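Local structure of tetraacyldisaccharide 4'-kinase (Aquifex aeolicus, 4ITM) at residues R206-L211 / F292-K297. The protein probably transfers the gamma-phosphate of ATP to the 4'-position of a tetraacyldisaccharide 1-phosphate to form lipid IVA, the last step of lipid IVA biosynthesis. Numbering follows the deposited sequence.
Sequences REFCCL and FALNFK. With ATP (adenosine-5'-triphosphate), chain B.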
loop_
_atom_site.group_PDB
_atom_site.type_symbol
_atom_site.label_atom_id
_atom_site.label_comp_id
_atom_site.label_asym_id
_atom_site.label_seq_id
_atom_site.Cartn_x
_atom_site.Cartn_y
_atom_site.Cartn_z
ATOM N N ARG A 206 6.407 11.146 5.441
ATOM C CA ARG A 206 6.602 11.352 4.016
ATOM C C ARG A 206 7.065 12.782 3.785
ATOM O O ARG A 206 6.648 13.694 4.495
ATOM C CB ARG A 206 5.307 11.093 3.233
ATOM C CG ARG A 206 5.101 9.646 2.786
ATOM C CD ARG A 206 4.818 8.719 3.971
ATOM N NE ARG A 206 3.627 9.140 4.708
ATOM C CZ ARG A 206 2.378 8.867 4.336
ATOM N NH1 ARG A 206 2.135 8.164 3.230
ATOM N NH2 ARG A 206 1.368 9.293 5.076
ATOM N N GLU A 207 7.931 12.975 2.790
ATOM C CA GLU A 207 8.367 14.312 2.413
ATOM C C GLU A 207 8.426 14.441 0.893
ATOM O O GLU A 207 8.896 13.540 0.193
ATOM C CB GLU A 207 9.738 14.630 3.014
ATOM C CG GLU A 207 9.759 14.691 4.529
ATOM C CD GLU A 207 11.166 14.808 5.092
ATOM O OE1 GLU A 207 12.138 14.613 4.331
ATOM O OE2 GLU A 207 11.297 15.097 6.299
ATOM N N PHE A 208 7.957 15.574 0.391
ATOM C CA PHE A 208 7.938 15.811 -1.042
ATOM C C PHE A 208 9.338 15.745 -1.647
ATOM O O PHE A 208 10.273 16.359 -1.150
ATOM C CB PHE A 208 7.278 17.150 -1.360
ATOM C CG PHE A 208 7.152 17.411 -2.822
ATOM C CD1 PHE A 208 6.315 16.633 -3.601
ATOM C CD2 PHE A 208 7.884 18.422 -3.426
ATOM C CE1 PHE A 208 6.202 16.858 -4.960
ATOM C CE2 PHE A 208 7.775 18.655 -4.789
ATOM C CZ PHE A 208 6.930 17.871 -5.559
ATOM N N CYS A 209 9.484 14.957 -2.704
ATOM C CA CYS A 209 10.770 14.835 -3.372
ATOM C C CYS A 209 10.766 15.384 -4.803
ATOM O O CYS A 209 11.581 16.233 -5.147
ATOM C CB CYS A 209 11.220 13.370 -3.359
ATOM S SG CYS A 209 12.323 12.882 -4.701
ATOM N N CYS A 210 9.847 14.886 -5.623
ATOM C CA CYS A 210 9.856 15.148 -7.062
ATOM C C CYS A 210 8.510 14.810 -7.708
ATOM O O CYS A 210 7.633 14.263 -7.057
ATOM C CB CYS A 210 11.009 14.426 -7.756
ATOM S SG CYS A 210 11.080 12.651 -7.473
ATOM N N LEU A 211 8.335 15.190 -8.967
ATOM C CA LEU A 211 7.300 14.608 -9.827
ATOM C C LEU A 211 7.590 13.191 -10.334
ATOM O O LEU A 211 8.743 12.790 -10.466
ATOM C CB LEU A 211 6.987 15.537 -11.001
ATOM C CG LEU A 211 6.821 17.013 -10.641
ATOM C CD1 LEU A 211 6.509 17.841 -11.878
ATOM C CD2 LEU A 211 5.747 17.189 -9.582
ATOM N N PHE A 292 1.701 14.383 -14.821
ATOM C CA PHE A 292 2.643 14.012 -13.760
ATOM C C PHE A 292 1.912 13.730 -12.448
ATOM O O PHE A 292 0.757 14.120 -12.277
ATOM C CB PHE A 292 3.695 15.109 -13.522
ATOM C CG PHE A 292 4.432 15.537 -14.771
ATOM C CD1 PHE A 292 3.859 16.440 -15.661
ATOM C CD2 PHE A 292 5.703 15.041 -15.056
ATOM C CE1 PHE A 292 4.532 16.834 -16.818
ATOM C CE2 PHE A 292 6.382 15.432 -16.208
ATOM C CZ PHE A 292 5.793 16.331 -17.089
ATOM N N ALA A 293 2.601 13.043 -11.537
ATOM C CA ALA A 293 2.119 12.825 -10.176
ATOM C C ALA A 293 3.206 13.273 -9.222
ATOM O O ALA A 293 4.347 13.468 -9.630
ATOM C CB ALA A 293 1.774 11.357 -9.944
ATOM N N LEU A 294 2.843 13.456 -7.959
ATOM C CA LEU A 294 3.795 13.857 -6.929
ATOM C C LEU A 294 4.447 12.609 -6.361
ATOM O O LEU A 294 3.781 11.596 -6.157
ATOM C CB LEU A 294 3.087 14.605 -5.797
ATOM C CG LEU A 294 2.195 15.805 -6.129
ATOM C CD1 LEU A 294 1.478 16.278 -4.880
ATOM C CD2 LEU A 294 3.010 16.924 -6.725
ATOM N N ASN A 295 5.744 12.694 -6.105
ATOM C CA ASN A 295 6.498 11.605 -5.520
ATOM C C ASN A 295 7.003 12.039 -4.147
ATOM O O ASN A 295 7.526 13.140 -4.003
ATOM C CB ASN A 295 7.670 11.236 -6.440
ATOM C CG ASN A 295 8.499 10.080 -5.906
ATOM O OD1 ASN A 295 7.975 9.013 -5.573
ATOM N ND2 ASN A 295 9.796 10.299 -5.802
ATOM N N PHE A 296 6.822 11.186 -3.138
ATOM C CA PHE A 296 7.251 11.503 -1.775
ATOM C C PHE A 296 8.286 10.504 -1.278
ATOM O O PHE A 296 8.116 9.288 -1.445
ATOM C CB PHE A 296 6.057 11.501 -0.809
ATOM C CG PHE A 296 5.078 12.604 -1.055
ATOM C CD1 PHE A 296 4.069 12.456 -1.996
ATOM C CD2 PHE A 296 5.163 13.797 -0.350
ATOM C CE1 PHE A 296 3.171 13.473 -2.229
ATOM C CE2 PHE A 296 4.258 14.819 -0.577
ATOM C CZ PHE A 296 3.266 14.659 -1.522
ATOM N N LYS A 297 9.346 11.016 -0.662
ATOM C CA LYS A 297 10.312 10.173 0.040
ATOM C C LYS A 297 9.642 9.642 1.293
ATOM O O LYS A 297 8.826 10.337 1.912
ATOM C CB LYS A 297 11.566 10.962 0.442
ATOM C CG LYS A 297 12.430 11.467 -0.712
ATOM C CD LYS A 297 13.639 12.257 -0.193
ATOM C CE LYS A 297 14.490 12.845 -1.326
ATOM N NZ LYS A 297 15.084 11.799 -2.207
HETATM P PG ATP B . -2.582 3.129 0.491
HETATM O O1G ATP B . -3.395 2.389 1.515
HETATM O O2G ATP B . -1.176 2.635 0.273
HETATM O O3G ATP B . -3.321 3.408 -0.800
HETATM P PB ATP B . -3.396 5.502 1.893
HETATM O O1B ATP B . -3.240 5.365 3.392
HETATM O O2B ATP B . -4.762 5.300 1.299
HETATM O O3B ATP B . -2.325 4.605 1.093
HETATM P PA ATP B . -1.478 7.672 1.569
HETATM O O1A ATP B . -1.876 9.004 2.150
HETATM O O2A ATP B . -0.418 6.870 2.272
HETATM O O3A ATP B . -2.917 6.959 1.439
HETATM O "O5'" ATP B . -1.026 7.898 0.029
HETATM C "C5'" ATP B . -2.024 8.212 -0.953
HETATM C "C4'" ATP B . -1.763 7.528 -2.296
HETATM O "O4'" ATP B . -0.580 8.032 -2.934
HETATM C "C3'" ATP B . -1.577 6.023 -2.164
HETATM O "O3'" ATP B . -2.838 5.349 -2.240
HETATM C "C2'" ATP B . -0.603 5.683 -3.290
HETATM O "O2'" ATP B . -1.276 5.529 -4.542
HETATM C "C1'" ATP B . 0.205 6.956 -3.465
HETATM N N9 ATP B . 1.458 6.965 -2.678
HETATM C C8 ATP B . 1.667 6.370 -1.484
HETATM N N7 ATP B . 2.912 6.612 -1.026
HETATM C C5 ATP B . 3.521 7.396 -1.948
HETATM C C6 ATP B . 4.854 8.024 -2.087
HETATM N N6 ATP B . 5.802 7.859 -1.126
HETATM N N1 ATP B . 5.082 8.756 -3.209
HETATM C C2 ATP B . 4.137 8.933 -4.159
HETATM N N3 ATP B . 2.908 8.393 -4.100
HETATM C C4 ATP B . 2.555 7.632 -3.031
#
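A classic beta bulge interrupts the antiparallel pairing of 206-211 with 292-297 beside the bound ATP: Cys209 and Cys210 together face Asn295, and the register slips by one between the Phe208–Phe296 and Cys210–Asn295 pairs. Asn295 O identifies it, taking Cys209 N at 3.0 Å in the carbonyl plane and, weakly, Cys210 N at 3.3 Å. Asn295 N returns a bond to Cys210 O, and Glu207 with Lys297 forms the regular two-bond pair beyond the bulge. On the sheet face shared by Cys210 and Asn295, the Asn295 amide donates from ND2 to Cys210 SG (3.2 Å), the sulfur standing 17° out of the amide plane. Replacing Asn295 by an alanine would probably leave Cys210 SG without this N-H donor and open a gap beside it. Lys297 lays its aliphatic chain along Cys209, CG pressing CB at a tight 3.5 Å. Phe208 and Phe296 point to the other face of the sheet and make an edge-to-face stack, planes 71° apart, with Phe208 CD1 over one face of the Phe296 ring, offset toward its rim. Phe208 CE1 also packs on Leu294 CD2 at 3.6 Å, and helix 238-247 touches Leu294 and Phe296. The backbone of Phe296, in strand 292-297, reads adenine: Phe296 N donates to ATP N1, while ATP N6 donates to Phe296 O at 2.7 Å. Farther along the nucleotide, at the alpha-phosphate, Arg206, bent at chi2 and chi3, brings NH1 in plane to ATP O2A (3.0 Å), and Glu189 holds its NE in a salt bridge. The N-H and C=O of a single residue thus read the Watson-Crick edge of adenine, as backbone recognition of this base commonly does, in the nucleotide site of a P-loop kinase.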